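Local coordinates for phosphoribosylformylglycinamidine synthase 2 (Thermus thermophilus, PDB 3VIU), which belongs to the AIR synthase-related (PurM-like) family and binds adenosine-5'-diphosphate and a magnesium ion in a chain holding two N-terminal and two C-terminal PurM-type domains, at residues I145-N150 / G233-G238; V280-D285 / V332-T337; Y483-N488 / V517-G522; A553-R558 / T634-V639. All blocks are in the same frame, centred on the assembly; numbering follows the deposited sequence.

Interaction 1 (I145-N150 / G233-G238)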
loop_
_atom_site.group_PDB
_atom_site.type_symbol
_atom_site.label_atom_id
_atom_site.label_comp_id
_atom_site.label_asym_id
_atom_site.label_seq_id
_atom_site.Cartn_x
_atom_site.Cartn_y
_atom_site.Cartn_z
ATOM N N ILE A 145 14.157 -4.867 -3.327
ATOM C CA ILE A 145 13.546 -3.563 -3.104
ATOM C C ILE A 145 14.637 -2.507 -2.938
ATOM O O ILE A 145 14.558 -1.420 -3.507
ATOM C CB ILE A 145 12.637 -3.571 -1.836
ATOM C CG1 ILE A 145 11.367 -4.382 -2.110
ATOM C CG2 ILE A 145 12.271 -2.142 -1.435
ATOM C CD1 ILE A 145 10.367 -4.380 -0.966
ATOM N N ALA A 146 15.657 -2.836 -2.155
ATOM C CA ALA A 146 16.765 -1.914 -1.916
ATOM C C ALA A 146 17.504 -1.626 -3.220
ATOM O O ALA A 146 17.903 -0.488 -3.481
ATOM C CB ALA A 146 17.738 -2.508 -0.884
ATOM N N PHE A 147 17.684 -2.662 -4.030
ATOM C CA PHE A 147 18.381 -2.520 -5.300
ATOM C C PHE A 147 17.747 -1.494 -6.226
ATOM O O PHE A 147 18.420 -0.593 -6.716
ATOM C CB PHE A 147 18.451 -3.867 -6.024
ATOM C CG PHE A 147 18.734 -3.747 -7.498
ATOM C CD1 PHE A 147 17.762 -4.094 -8.437
ATOM C CD2 PHE A 147 19.966 -3.274 -7.951
ATOM C CE1 PHE A 147 18.010 -3.974 -9.809
ATOM C CE2 PHE A 147 20.226 -3.149 -9.321
ATOM C CZ PHE A 147 19.244 -3.503 -10.251
ATOM N N TYR A 148 16.451 -1.620 -6.468
ATOM C CA TYR A 148 15.795 -0.691 -7.368
ATOM C C TYR A 148 15.689 0.711 -6.800
ATOM O O TYR A 148 16.082 1.680 -7.447
ATOM C CB TYR A 148 14.406 -1.208 -7.744
ATOM C CG TYR A 148 13.963 -0.715 -9.094
ATOM C CD1 TYR A 148 13.484 0.578 -9.260
ATOM C CD2 TYR A 148 14.093 -1.522 -10.224
ATOM C CE1 TYR A 148 13.146 1.059 -10.527
ATOM C CE2 TYR A 148 13.762 -1.052 -11.486
ATOM C CZ TYR A 148 13.293 0.237 -11.630
ATOM O OH TYR A 148 12.989 0.710 -12.876
ATOM N N GLY A 149 15.159 0.806 -5.588
ATOM C CA GLY A 149 14.988 2.094 -4.940
ATOM C C GLY A 149 16.265 2.873 -4.718
ATOM O O GLY A 149 16.307 4.075 -4.970
ATOM N N ASN A 150 17.307 2.207 -4.240
ATOM C CA ASN A 150 18.570 2.891 -4.005
ATOM C C ASN A 150 19.196 3.348 -5.313
ATOM O O ASN A 150 19.837 4.399 -5.369
ATOM C CB ASN A 150 19.539 1.982 -3.254
ATOM C CG ASN A 150 19.144 1.790 -1.792
ATOM O OD1 ASN A 150 19.785 1.031 -1.068
ATOM N ND2 ASN A 150 18.091 2.485 -1.355
ATOM N N GLY A 233 14.712 -5.863 -13.666
ATOM C CA GLY A 233 14.461 -4.470 -13.985
ATOM C C GLY A 233 15.745 -3.667 -13.975
ATOM O O GLY A 233 16.684 -4.012 -13.264
ATOM N N ASP A 234 15.794 -2.602 -14.766
ATOM C CA ASP A 234 16.977 -1.745 -14.842
ATOM C C ASP A 234 16.646 -0.363 -14.293
ATOM O O ASP A 234 16.143 0.498 -15.011
ATOM C CB ASP A 234 17.454 -1.628 -16.295
ATOM C CG ASP A 234 18.655 -0.713 -16.447
ATOM O OD1 ASP A 234 19.132 -0.550 -17.587
ATOM O OD2 ASP A 234 19.124 -0.151 -15.435
ATOM N N PRO A 235 16.938 -0.132 -13.005
ATOM C CA PRO A 235 16.680 1.139 -12.312
ATOM C C PRO A 235 17.513 2.304 -12.831
ATOM O O PRO A 235 17.093 3.465 -12.783
ATOM C CB PRO A 235 17.003 0.806 -10.864
ATOM C CG PRO A 235 18.132 -0.171 -11.013
ATOM C CD PRO A 235 17.627 -1.083 -12.113
ATOM N N PHE A 236 18.701 1.991 -13.325
ATOM C CA PHE A 236 19.577 3.016 -13.860
ATOM C C PHE A 236 18.901 3.685 -15.049
ATOM O O PHE A 236 18.931 4.910 -15.177
ATOM C CB PHE A 236 20.912 2.379 -14.228
ATOM C CG PHE A 236 21.608 1.772 -13.044
ATOM C CD1 PHE A 236 22.205 2.585 -12.087
ATOM C CD2 PHE A 236 21.586 0.394 -12.839
ATOM C CE1 PHE A 236 22.762 2.035 -10.938
ATOM C CE2 PHE A 236 22.142 -0.167 -11.692
ATOM C CZ PHE A 236 22.728 0.651 -10.740
ATOM N N LEU A 237 18.276 2.874 -15.902
ATOM C CA LEU A 237 17.549 3.381 -17.058
ATOM C C LEU A 237 16.249 3.993 -16.548
ATOM O O LEU A 237 15.696 4.918 -17.151
ATOM C CB LEU A 237 17.241 2.243 -18.030
ATOM C CG LEU A 237 16.264 2.558 -19.164
ATOM C CD1 LEU A 237 16.778 3.722 -19.992
ATOM C CD2 LEU A 237 16.077 1.315 -20.024
ATOM N N GLY A 238 15.774 3.473 -15.420
ATOM C CA GLY A 238 14.547 3.975 -14.831
ATOM C C GLY A 238 14.682 5.431 -14.441
ATOM O O GLY A 238 13.762 6.224 -14.647
#
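Pro235 sets its CB squarely above the phenol ring of Tyr148, 3.6 Å from the ring centroid and only 2° off the normal, an almost exactly centred CH-pi contact. The proline ring is caught by a second aromatic as well. Phe147 meets it at about a right angle, its CZ lying 3.5 Å from Pro235 CD, while the edge of the same phenyl ring, close to its plane, faces Gly233 O. Both aromatics carry CG trans to the backbone N (chi1 161° for Phe147 and -152° for Tyr148), and this lets neighbouring residues of helix 132-152 send their rings to one target. The contact joins helix 132-152, in an N-terminal PurM-like domain, to the first turn of helix 235-250, in the C-terminal domain that follows. Asp234 is the N-cap of that turn: its OD2 accepts from Leu237 N at 3.2 Å, the donor approaching from above the carboxylate plane. Tyr148 reaches on along the turn, with OH 4.1 Å from Gly238 CA, and its hydroxyl is hydrogen-bonded to Glu306, which also accepts from Asp234 N. Val103 and Leu107 of helix 95-112 also touch the tyrosine side chain.

Interaction 2 (V280-D285 / V332-T337); sequences VELHLD and VPVART
An antiparallel strand pair joins 280-283 to 332-337 inside a C-terminal PurM-like domain. Glu281 and Arg336 form the hydrogen-bonded pair: Glu281 N donates to Arg336 O at 2.9 Å with an N-H...O angle of 172°, and Arg336 N returns a bond to Glu281 O that is less certain, because this carbonyl oxygen is placed too close to a neighbour. Further along, His283 N reaches Val334 O at 3.0 Å. On its other side, toward strand 196-201, strand 332-337 carries a classic beta bulge, Val334 and Ala335 both facing Ile197.

Above this ladder the side chains of Glu281 and Arg336 make a salt bridge, OE1 to NH1 at 2.7 Å. The glutamate leaves its strand extended, CG trans to the backbone N (chi1 -177°), whereas the arginine chain bends at chi3 and brings NH1 back over the neighbouring strand. The carboxylate lies at the guanidinium edge, but the two planes are turned 67° apart, so the groups do not meet as a flat, two-pronged pair. Arg344 is a second cationic partner, bound through OE2, and the carboxylate thus has two arginine partners, which would be expected to stabilise its negative charge.

The face of Val280, Leu282 and Ala335 packs through apolar groups. Val280 CG2 touches Ala335 CB at 3.8 Å, and Leu282 lies alongside Val334, the two pointing the same way. Leu269 of helix 264-275 packs against Val280 and Leu282 there. Within the sheet, strand 279-283 is flanked by 331-338 and 342-347, and strand 196-201 continues it beyond 331-338.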
loop_
_atom_site.group_PDB
_atom_site.type_symbol
_atom_site.label_atom_id
_atom_site.label_comp_id
_atom_site.label_asym_id
_atom_site.label_seq_id
_atom_site.Cartn_x
_atom_site.Cartn_y
_atom_site.Cartn_z
ATOM N N VAL A 280 -6.694 3.344 -31.598
ATOM C CA VAL A 280 -5.276 3.518 -31.855
ATOM C C VAL A 280 -4.740 2.501 -32.862
ATOM O O VAL A 280 -5.059 1.315 -32.799
ATOM C CB VAL A 280 -4.471 3.418 -30.540
ATOM C CG1 VAL A 280 -4.927 2.209 -29.765
ATOM C CG2 VAL A 280 -2.970 3.317 -30.838
ATOM N N GLU A 281 -3.939 2.986 -33.802
ATOM C CA GLU A 281 -3.331 2.136 -34.813
ATOM C C GLU A 281 -1.878 1.949 -34.384
ATOM O O GLU A 281 -1.130 2.926 -34.265
ATOM C CB GLU A 281 -3.385 2.819 -36.186
ATOM C CG GLU A 281 -2.834 1.985 -37.349
ATOM C CD GLU A 281 -2.921 2.710 -38.698
ATOM O OE1 GLU A 281 -1.966 3.436 -39.074
ATOM O OE2 GLU A 281 -3.957 2.559 -39.374
ATOM N N LEU A 282 -1.480 0.706 -34.139
ATOM C CA LEU A 282 -0.111 0.417 -33.721
ATOM C C LEU A 282 0.705 -0.179 -34.865
ATOM O O LEU A 282 0.290 -1.139 -35.509
ATOM C CB LEU A 282 -0.117 -0.546 -32.519
ATOM C CG LEU A 282 1.218 -1.112 -32.007
ATOM C CD1 LEU A 282 2.195 0.008 -31.667
ATOM C CD2 LEU A 282 0.953 -1.971 -30.777
ATOM N N HIS A 283 1.861 0.414 -35.122
ATOM C CA HIS A 283 2.752 -0.059 -36.171
ATOM C C HIS A 283 3.870 -0.814 -35.463
ATOM O O HIS A 283 4.859 -0.218 -35.051
ATOM C CB HIS A 283 3.327 1.128 -36.941
ATOM C CG HIS A 283 2.300 1.925 -37.687
ATOM N ND1 HIS A 283 1.911 1.621 -38.974
ATOM C CD2 HIS A 283 1.579 3.015 -37.326
ATOM C CE1 HIS A 283 0.998 2.489 -39.373
ATOM N NE2 HIS A 283 0.778 3.345 -38.392
ATOM N N LEU A 284 3.709 -2.122 -35.308
ATOM C CA LEU A 284 4.715 -2.911 -34.612
ATOM C C LEU A 284 6.104 -2.819 -35.206
ATOM O O LEU A 284 7.089 -2.996 -34.492
ATOM C CB LEU A 284 4.293 -4.384 -34.526
ATOM C CG LEU A 284 3.200 -4.671 -33.489
ATOM C CD1 LEU A 284 2.814 -6.149 -33.532
ATOM C CD2 LEU A 284 3.695 -4.267 -32.096
ATOM N N ASP A 285 6.194 -2.533 -36.501
ATOM C CA ASP A 285 7.499 -2.443 -37.141
ATOM C C ASP A 285 8.325 -1.281 -36.621
ATOM O O ASP A 285 9.546 -1.282 -36.743
ATOM C CB ASP A 285 7.357 -2.317 -38.663
ATOM C CG ASP A 285 6.674 -3.516 -39.287
ATOM O OD1 ASP A 285 7.004 -4.658 -38.898
ATOM O OD2 ASP A 285 5.817 -3.313 -40.171
ATOM N N VAL A 332 10.585 7.612 -29.913
ATOM C CA VAL A 332 10.080 7.455 -31.268
ATOM C C VAL A 332 8.591 7.159 -31.425
ATOM O O VAL A 332 7.993 6.453 -30.618
ATOM C CB VAL A 332 10.868 6.351 -32.004
ATOM C CG1 VAL A 332 12.356 6.704 -32.016
ATOM C CG2 VAL A 332 10.639 4.995 -31.331
ATOM N N PRO A 333 7.972 7.717 -32.481
ATOM C CA PRO A 333 6.548 7.518 -32.767
ATOM C C PRO A 333 6.330 6.050 -33.132
ATOM O O PRO A 333 7.047 5.493 -33.973
ATOM C CB PRO A 333 6.294 8.468 -33.938
ATOM C CG PRO A 333 7.616 8.501 -34.638
ATOM C CD PRO A 333 8.587 8.606 -33.485
ATOM N N VAL A 334 5.335 5.433 -32.500
ATOM C CA VAL A 334 5.050 4.017 -32.708
ATOM C C VAL A 334 3.592 3.735 -33.113
ATOM O O VAL A 334 3.278 2.657 -33.637
ATOM C CB VAL A 334 5.425 3.235 -31.406
ATOM C CG1 VAL A 334 4.196 2.622 -30.766
ATOM C CG2 VAL A 334 6.478 2.202 -31.705
ATOM N N ALA A 335 2.712 4.706 -32.875
ATOM C CA ALA A 335 1.291 4.562 -33.206
ATOM C C ALA A 335 0.615 5.922 -33.364
ATOM O O ALA A 335 1.238 6.960 -33.168
ATOM C CB ALA A 335 0.573 3.741 -32.120
ATOM N N ARG A 336 -0.662 5.909 -33.724
ATOM C CA ARG A 336 -1.416 7.143 -33.909
ATOM C C ARG A 336 -2.875 6.906 -33.552
ATOM O O ARG A 336 -3.348 5.771 -33.584
ATOM C CB ARG A 336 -1.325 7.610 -35.366
ATOM C CG ARG A 336 -1.850 6.582 -36.362
ATOM C CD ARG A 336 -1.767 7.090 -37.793
ATOM N NE ARG A 336 -3.062 7.547 -38.283
ATOM C CZ ARG A 336 -3.945 6.770 -38.895
ATOM N NH1 ARG A 336 -3.679 5.488 -39.105
ATOM N NH2 ARG A 336 -5.103 7.277 -39.289
ATOM N N THR A 337 -3.587 7.973 -33.214
ATOM C CA THR A 337 -4.996 7.843 -32.873
ATOM C C THR A 337 -5.844 7.914 -34.134
ATOM O O THR A 337 -5.503 8.619 -35.085
ATOM C CB THR A 337 -5.462 8.955 -31.900
ATOM O OG1 THR A 337 -5.141 10.244 -32.445
ATOM C CG2 THR A 337 -4.796 8.788 -30.543
#

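Interaction 3 (Y483-N488 / V517-G522); sequences YTDGLN and VPVVSG. With ADP (adenosine-5'-diphosphate), chain B.
Tyr483 lays one face of its ring over Val519, whose CA sits 4.0 Å from the ring centroid in a CH-pi contact displaced toward the rim, and whose CG1 presses close beneath CZ and CE2. The edge of the same ring faces Val517 O, with CE1 3.5 Å away. Its chi1 of 74° places CG between the backbone N and carbonyl carbon, folding the ring across to the neighbouring strand.

Strands 479-488 and 519-525 run parallel here, linked by helix 495-515 in a beta-alpha-beta crossover. Tyr483 N donates to Pro518 O at 3.0 Å and Tyr483 O accepts from Val520 N, whereas the next rung, Asp485 N to Ser521 O, is weak. On the face of Thr484 and Ser521 the two hydroxyls share a hydrogen bond, OG1 to OG at 3.1 Å, and Ser521 OG is also bonded to Phe82 O of strand 78-86.

Beyond Tyr483, adenosine-5'-diphosphate spans both strands. Its N6 donates to Asp485 OD1 at 3.0 Å, while Gly522 N donates to O2' at 3.2 Å; Lys83 and the Glu67 carbonyl are hydrogen-bonded to it as well. Asp485 OD2 stands 2.7 Å from N1 of the adenine. A carboxylate set along the N6-N1 edge, with a backbone N-H donating to the ribose O2', implies that adjacent strands read the base and the sugar separately.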
loop_
_atom_site.group_PDB
_atom_site.type_symbol
_atom_site.label_atom_id
_atom_site.label_comp_id
_atom_site.label_asym_id
_atom_site.label_seq_id
_atom_site.Cartn_x
_atom_site.Cartn_y
_atom_site.Cartn_z
ATOM N N TYR A 483 -7.276 7.337 0.928
ATOM C CA TYR A 483 -6.505 6.122 1.071
ATOM C C TYR A 483 -6.417 5.343 -0.227
ATOM O O TYR A 483 -7.063 5.676 -1.212
ATOM C CB TYR A 483 -7.085 5.230 2.167
ATOM C CG TYR A 483 -8.359 4.519 1.797
ATOM C CD1 TYR A 483 -9.602 5.132 1.962
ATOM C CD2 TYR A 483 -8.321 3.222 1.286
ATOM C CE1 TYR A 483 -10.775 4.468 1.632
ATOM C CE2 TYR A 483 -9.485 2.549 0.953
ATOM C CZ TYR A 483 -10.708 3.176 1.124
ATOM O OH TYR A 483 -11.849 2.514 0.756
ATOM N N THR A 484 -5.587 4.309 -0.205
ATOM C CA THR A 484 -5.372 3.420 -1.335
ATOM C C THR A 484 -5.434 2.033 -0.685
ATOM O O THR A 484 -4.897 1.836 0.410
ATOM C CB THR A 484 -3.975 3.666 -1.961
ATOM O OG1 THR A 484 -3.818 2.861 -3.136
ATOM C CG2 THR A 484 -2.874 3.329 -0.958
ATOM N N ASP A 485 -6.107 1.084 -1.329
ATOM C CA ASP A 485 -6.216 -0.249 -0.755
ATOM C C ASP A 485 -5.713 -1.344 -1.673
ATOM O O ASP A 485 -6.181 -1.491 -2.807
ATOM C CB ASP A 485 -7.664 -0.554 -0.376
ATOM C CG ASP A 485 -8.580 -0.588 -1.579
ATOM O OD1 ASP A 485 -9.280 -1.606 -1.780
ATOM O OD2 ASP A 485 -8.604 0.410 -2.327
ATOM N N GLY A 486 -4.742 -2.105 -1.180
ATOM C CA GLY A 486 -4.208 -3.206 -1.944
ATOM C C GLY A 486 -4.869 -4.457 -1.403
ATOM O O GLY A 486 -4.494 -4.948 -0.344
ATOM N N LEU A 487 -5.872 -4.965 -2.109
ATOM C CA LEU A 487 -6.557 -6.169 -1.664
ATOM C C LEU A 487 -5.812 -7.419 -2.129
ATOM O O LEU A 487 -5.380 -7.501 -3.279
ATOM C CB LEU A 487 -7.991 -6.195 -2.203
ATOM C CG LEU A 487 -8.865 -4.966 -1.912
ATOM C CD1 LEU A 487 -10.277 -5.235 -2.408
ATOM C CD2 LEU A 487 -8.873 -4.645 -0.415
ATOM N N ASN A 488 -5.662 -8.379 -1.223
ATOM C CA ASN A 488 -5.000 -9.654 -1.508
ATOM C C ASN A 488 -5.843 -10.734 -0.841
ATOM O O ASN A 488 -6.015 -10.728 0.376
ATOM C CB ASN A 488 -3.597 -9.668 -0.916
ATOM C CG ASN A 488 -2.758 -8.496 -1.384
ATOM O OD1 ASN A 488 -2.099 -8.561 -2.414
ATOM N ND2 ASN A 488 -2.800 -7.408 -0.631
ATOM N N VAL A 517 -13.044 9.463 4.827
ATOM C CA VAL A 517 -11.801 9.340 4.071
ATOM C C VAL A 517 -12.125 8.445 2.877
ATOM O O VAL A 517 -12.419 7.267 3.048
ATOM C CB VAL A 517 -10.692 8.667 4.908
ATOM C CG1 VAL A 517 -9.418 8.567 4.092
ATOM C CG2 VAL A 517 -10.451 9.453 6.185
ATOM N N PRO A 518 -12.077 8.996 1.655
ATOM C CA PRO A 518 -12.376 8.253 0.421
ATOM C C PRO A 518 -11.215 7.526 -0.267
ATOM O O PRO A 518 -10.052 7.872 -0.057
ATOM C CB PRO A 518 -12.954 9.335 -0.476
ATOM C CG PRO A 518 -12.058 10.508 -0.141
ATOM C CD PRO A 518 -11.960 10.441 1.381
ATOM N N VAL A 519 -11.550 6.519 -1.083
ATOM C CA VAL A 519 -10.562 5.766 -1.868
ATOM C C VAL A 519 -10.185 6.641 -3.041
ATOM O O VAL A 519 -11.013 7.372 -3.572
ATOM C CB VAL A 519 -11.113 4.499 -2.561
ATOM C CG1 VAL A 519 -10.372 3.275 -2.070
ATOM C CG2 VAL A 519 -12.609 4.402 -2.401
ATOM N N VAL A 520 -8.952 6.520 -3.490
ATOM C CA VAL A 520 -8.515 7.322 -4.605
ATOM C C VAL A 520 -7.833 6.415 -5.629
ATOM O O VAL A 520 -7.668 6.774 -6.797
ATOM C CB VAL A 520 -7.586 8.436 -4.086
ATOM C CG1 VAL A 520 -6.180 7.914 -3.891
ATOM C CG2 VAL A 520 -7.655 9.618 -4.998
ATOM N N SER A 521 -7.459 5.221 -5.178
ATOM C CA SER A 521 -6.808 4.235 -6.029
ATOM C C SER A 521 -6.593 2.966 -5.232
ATOM O O SER A 521 -6.896 2.909 -4.034
ATOM C CB SER A 521 -5.455 4.746 -6.530
ATOM O OG SER A 521 -4.523 4.846 -5.470
ATOM N N GLY A 522 -6.063 1.942 -5.890
ATOM C CA GLY A 522 -5.828 0.695 -5.195
ATOM C C GLY A 522 -5.486 -0.440 -6.129
ATOM O O GLY A 522 -5.197 -0.223 -7.300
HETATM P PB ADP B . -1.845 -0.909 -13.370
HETATM O O1B ADP B . -2.009 -2.209 -14.077
HETATM O O2B ADP B . -0.998 -1.141 -12.021
HETATM O O3B ADP B . -1.042 0.163 -14.395
HETATM P PA ADP B . -4.472 -1.417 -12.834
HETATM O O1A ADP B . -5.097 -1.666 -14.162
HETATM O O2A ADP B . -3.848 -2.807 -12.282
HETATM O O3A ADP B . -3.305 -0.271 -12.983
HETATM O "O5'" ADP B . -5.563 -0.900 -11.732
HETATM C "C5'" ADP B . -6.833 -0.680 -12.377
HETATM C "C4'" ADP B . -7.512 0.653 -11.946
HETATM O "O4'" ADP B . -8.553 0.410 -10.945
HETATM C "C3'" ADP B . -6.551 1.685 -11.303
HETATM O "O3'" ADP B . -6.983 3.012 -11.629
HETATM C "C2'" ADP B . -6.656 1.379 -9.809
HETATM O "O2'" ADP B . -6.302 2.502 -8.998
HETATM C "C1'" ADP B . -8.117 0.948 -9.647
HETATM N N9 ADP B . -8.271 -0.056 -8.586
HETATM C C8 ADP B . -7.950 -1.382 -8.669
HETATM N N7 ADP B . -8.217 -1.988 -7.549
HETATM C C5 ADP B . -8.726 -1.098 -6.671
HETATM C C6 ADP B . -9.190 -1.162 -5.331
HETATM N N6 ADP B . -9.175 -2.360 -4.639
HETATM N N1 ADP B . -9.647 -0.032 -4.748
HETATM C C2 ADP B . -9.669 1.140 -5.402
HETATM N N3 ADP B . -9.242 1.242 -6.662
HETATM C C4 ADP B . -8.769 0.164 -7.325
#

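Interaction 4 (A553-R558 / T634-V639); sequences AEMGFR and TFPYGV
Phe557 and Tyr637 have the largest shares of the surface buried here, each packed against the loop that bears the other. Tyr637 reaches across to Glu554, its OH donating to OE2 at 2.6 Å from above the carboxylate plane; the side chains cross at about a right angle. One face of the phenol ring takes Arg558 CG, 3.5 Å from the centroid, in a CH-pi contact, and the guanidinium beyond lies almost parallel to the ring, the planes 7° apart. Arg558 NH2 and Glu554 OE1 attract by charge alone, since the oxygen lies well out of the guanidinium plane.

One segment is the loop between strands 538-548 and 563-567; the other leads from helix 625-634 to strand 641-644 of a C-terminal PurM-like domain, so the contact ties these two loops together. A water bridges the two backbones, donating to Phe557 O at 2.7 Å and accepting from Tyr637 N.

Phe557 has CG trans to its carbonyl carbon (chi1 -70°) and points into the facing loop. There its ring edge meets Val639 O, 3.4 Å from CD2, and its CB rests on Val639 CG1. The phenyl also runs side by side with Thr634, CE2 lying 3.9 Å from CG2. Met633 of the helix packs on the phenylalanine too, and selenomethionine Met555, beside Pro636, reaches toward Asp430 of the magnesium site.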
loop_
_atom_site.group_PDB
_atom_site.type_symbol
_atom_site.label_atom_id
_atom_site.label_comp_id
_atom_site.label_asym_id
_atom_site.label_seq_id
_atom_site.Cartn_x
_atom_site.Cartn_y
_atom_site.Cartn_z
ATOM N N ALA A 553 4.255 15.676 15.484
ATOM C CA ALA A 553 4.491 14.929 16.699
ATOM C C ALA A 553 5.174 13.627 16.336
ATOM O O ALA A 553 4.937 13.072 15.271
ATOM C CB ALA A 553 3.172 14.646 17.411
ATOM N N GLU A 554 6.056 13.158 17.203
ATOM C CA GLU A 554 6.712 11.885 16.967
ATOM C C GLU A 554 6.461 11.040 18.207
ATOM O O GLU A 554 6.027 11.553 19.237
ATOM C CB GLU A 554 8.207 12.062 16.666
ATOM C CG GLU A 554 9.023 12.864 17.648
ATOM C CD GLU A 554 10.454 13.063 17.145
ATOM O OE1 GLU A 554 10.703 14.037 16.401
ATOM O OE2 GLU A 554 11.324 12.229 17.478
HETATM N N MSE A 555 6.719 9.747 18.109
HETATM C CA MSE A 555 6.444 8.836 19.206
HETATM C C MSE A 555 7.420 8.802 20.372
HETATM O O MSE A 555 7.037 8.443 21.480
HETATM C CB MSE A 555 6.333 7.426 18.656
HETATM C CG MSE A 555 7.674 6.884 18.228
HETATM SE SE MSE A 555 7.568 5.028 17.787
HETATM C CE MSE A 555 7.158 4.355 19.544
ATOM N N GLY A 556 8.676 9.154 20.132
ATOM C CA GLY A 556 9.661 9.078 21.195
ATOM C C GLY A 556 9.593 10.068 22.345
ATOM O O GLY A 556 9.385 11.270 22.135
ATOM N N PHE A 557 9.751 9.571 23.570
ATOM C CA PHE A 557 9.766 10.470 24.714
ATOM C C PHE A 557 11.015 11.308 24.482
ATOM O O PHE A 557 12.103 10.767 24.304
ATOM C CB PHE A 557 9.889 9.702 26.032
ATOM C CG PHE A 557 8.665 8.903 26.394
ATOM C CD1 PHE A 557 7.390 9.434 26.213
ATOM C CD2 PHE A 557 8.792 7.634 26.954
ATOM C CE1 PHE A 557 6.260 8.715 26.585
ATOM C CE2 PHE A 557 7.669 6.902 27.333
ATOM C CZ PHE A 557 6.396 7.443 27.149
ATOM N N ARG A 558 10.870 12.627 24.481
ATOM C CA ARG A 558 12.015 13.475 24.212
ATOM C C ARG A 558 12.684 14.132 25.400
ATOM O O ARG A 558 13.854 14.515 25.317
ATOM C CB ARG A 558 11.633 14.531 23.172
ATOM C CG ARG A 558 12.136 14.177 21.776
ATOM C CD ARG A 558 11.700 15.179 20.723
ATOM N NE ARG A 558 10.276 15.077 20.428
ATOM C CZ ARG A 558 9.668 15.750 19.457
ATOM N NH1 ARG A 558 8.370 15.597 19.255
ATOM N NH2 ARG A 558 10.361 16.579 18.687
ATOM N N THR A 634 10.237 4.721 24.537
ATOM C CA THR A 634 11.493 4.956 25.234
ATOM C C THR A 634 12.720 4.687 24.344
ATOM O O THR A 634 13.828 5.137 24.643
ATOM C CB THR A 634 11.597 4.051 26.454
ATOM O OG1 THR A 634 11.871 2.716 26.023
ATOM C CG2 THR A 634 10.291 4.050 27.235
ATOM N N PHE A 635 12.519 3.959 23.249
ATOM C CA PHE A 635 13.620 3.615 22.347
ATOM C C PHE A 635 14.294 4.748 21.554
ATOM O O PHE A 635 15.526 4.842 21.519
ATOM C CB PHE A 635 13.166 2.548 21.341
ATOM C CG PHE A 635 12.677 1.275 21.972
ATOM C CD1 PHE A 635 13.181 0.843 23.200
ATOM C CD2 PHE A 635 11.750 0.474 21.310
ATOM C CE1 PHE A 635 12.770 -0.370 23.758
ATOM C CE2 PHE A 635 11.330 -0.743 21.857
ATOM C CZ PHE A 635 11.842 -1.166 23.083
ATOM N N PRO A 636 13.504 5.618 20.901
ATOM C CA PRO A 636 14.090 6.710 20.117
ATOM C C PRO A 636 15.125 7.619 20.781
ATOM O O PRO A 636 16.147 7.928 20.167
ATOM C CB PRO A 636 12.861 7.476 19.626
ATOM C CG PRO A 636 11.843 6.394 19.475
ATOM C CD PRO A 636 12.038 5.619 20.767
ATOM N N TYR A 637 14.875 8.038 22.019
ATOM C CA TYR A 637 15.800 8.930 22.722
ATOM C C TYR A 637 16.347 8.384 24.028
ATOM O O TYR A 637 17.106 9.064 24.709
ATOM C CB TYR A 637 15.117 10.264 23.001
ATOM C CG TYR A 637 14.722 11.011 21.755
ATOM C CD1 TYR A 637 15.652 11.785 21.060
ATOM C CD2 TYR A 637 13.421 10.926 21.253
ATOM C CE1 TYR A 637 15.301 12.460 19.898
ATOM C CE2 TYR A 637 13.059 11.591 20.091
ATOM C CZ TYR A 637 14.003 12.360 19.418
ATOM O OH TYR A 637 13.649 13.037 18.274
ATOM N N GLY A 638 15.960 7.169 24.392
ATOM C CA GLY A 638 16.459 6.591 25.629
ATOM C C GLY A 638 15.924 7.256 26.887
ATOM O O GLY A 638 16.588 7.267 27.924
ATOM N N VAL A 639 14.724 7.819 26.794
ATOM C CA VAL A 639 14.074 8.475 27.920
ATOM C C VAL A 639 12.973 7.532 28.419
ATOM O O VAL A 639 12.084 7.149 27.648
ATOM C CB VAL A 639 13.463 9.821 27.466
ATOM C CG1 VAL A 639 12.554 10.388 28.548
ATOM C CG2 VAL A 639 14.581 10.802 27.130
HETATM O O HOH W 1 12.543 8.112 23.827
#

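Overall arrangement
Followed from the N terminus, the four contacts come in series, and none nests or crosses. Interaction 1 closes a loop of 82 residues and ties the first N-terminal PurM-like domain to the first C-terminal one. Interaction 2, its centre about 29 Å from that of interaction 1, closes a 46-residue loop inside that C-terminal domain by pairing strands of one sheet. Interaction 3 has the shortest closure, 28 residues forming the crossover of the second N-terminal domain. Interaction 4 spans 75 residues and joins the loop before strand 563-567 to the loop after helix 625-634. Interactions 2 and 4 stand on opposite sides of the chain's centre, their centres about 57 Å apart; interaction 3 lies near it.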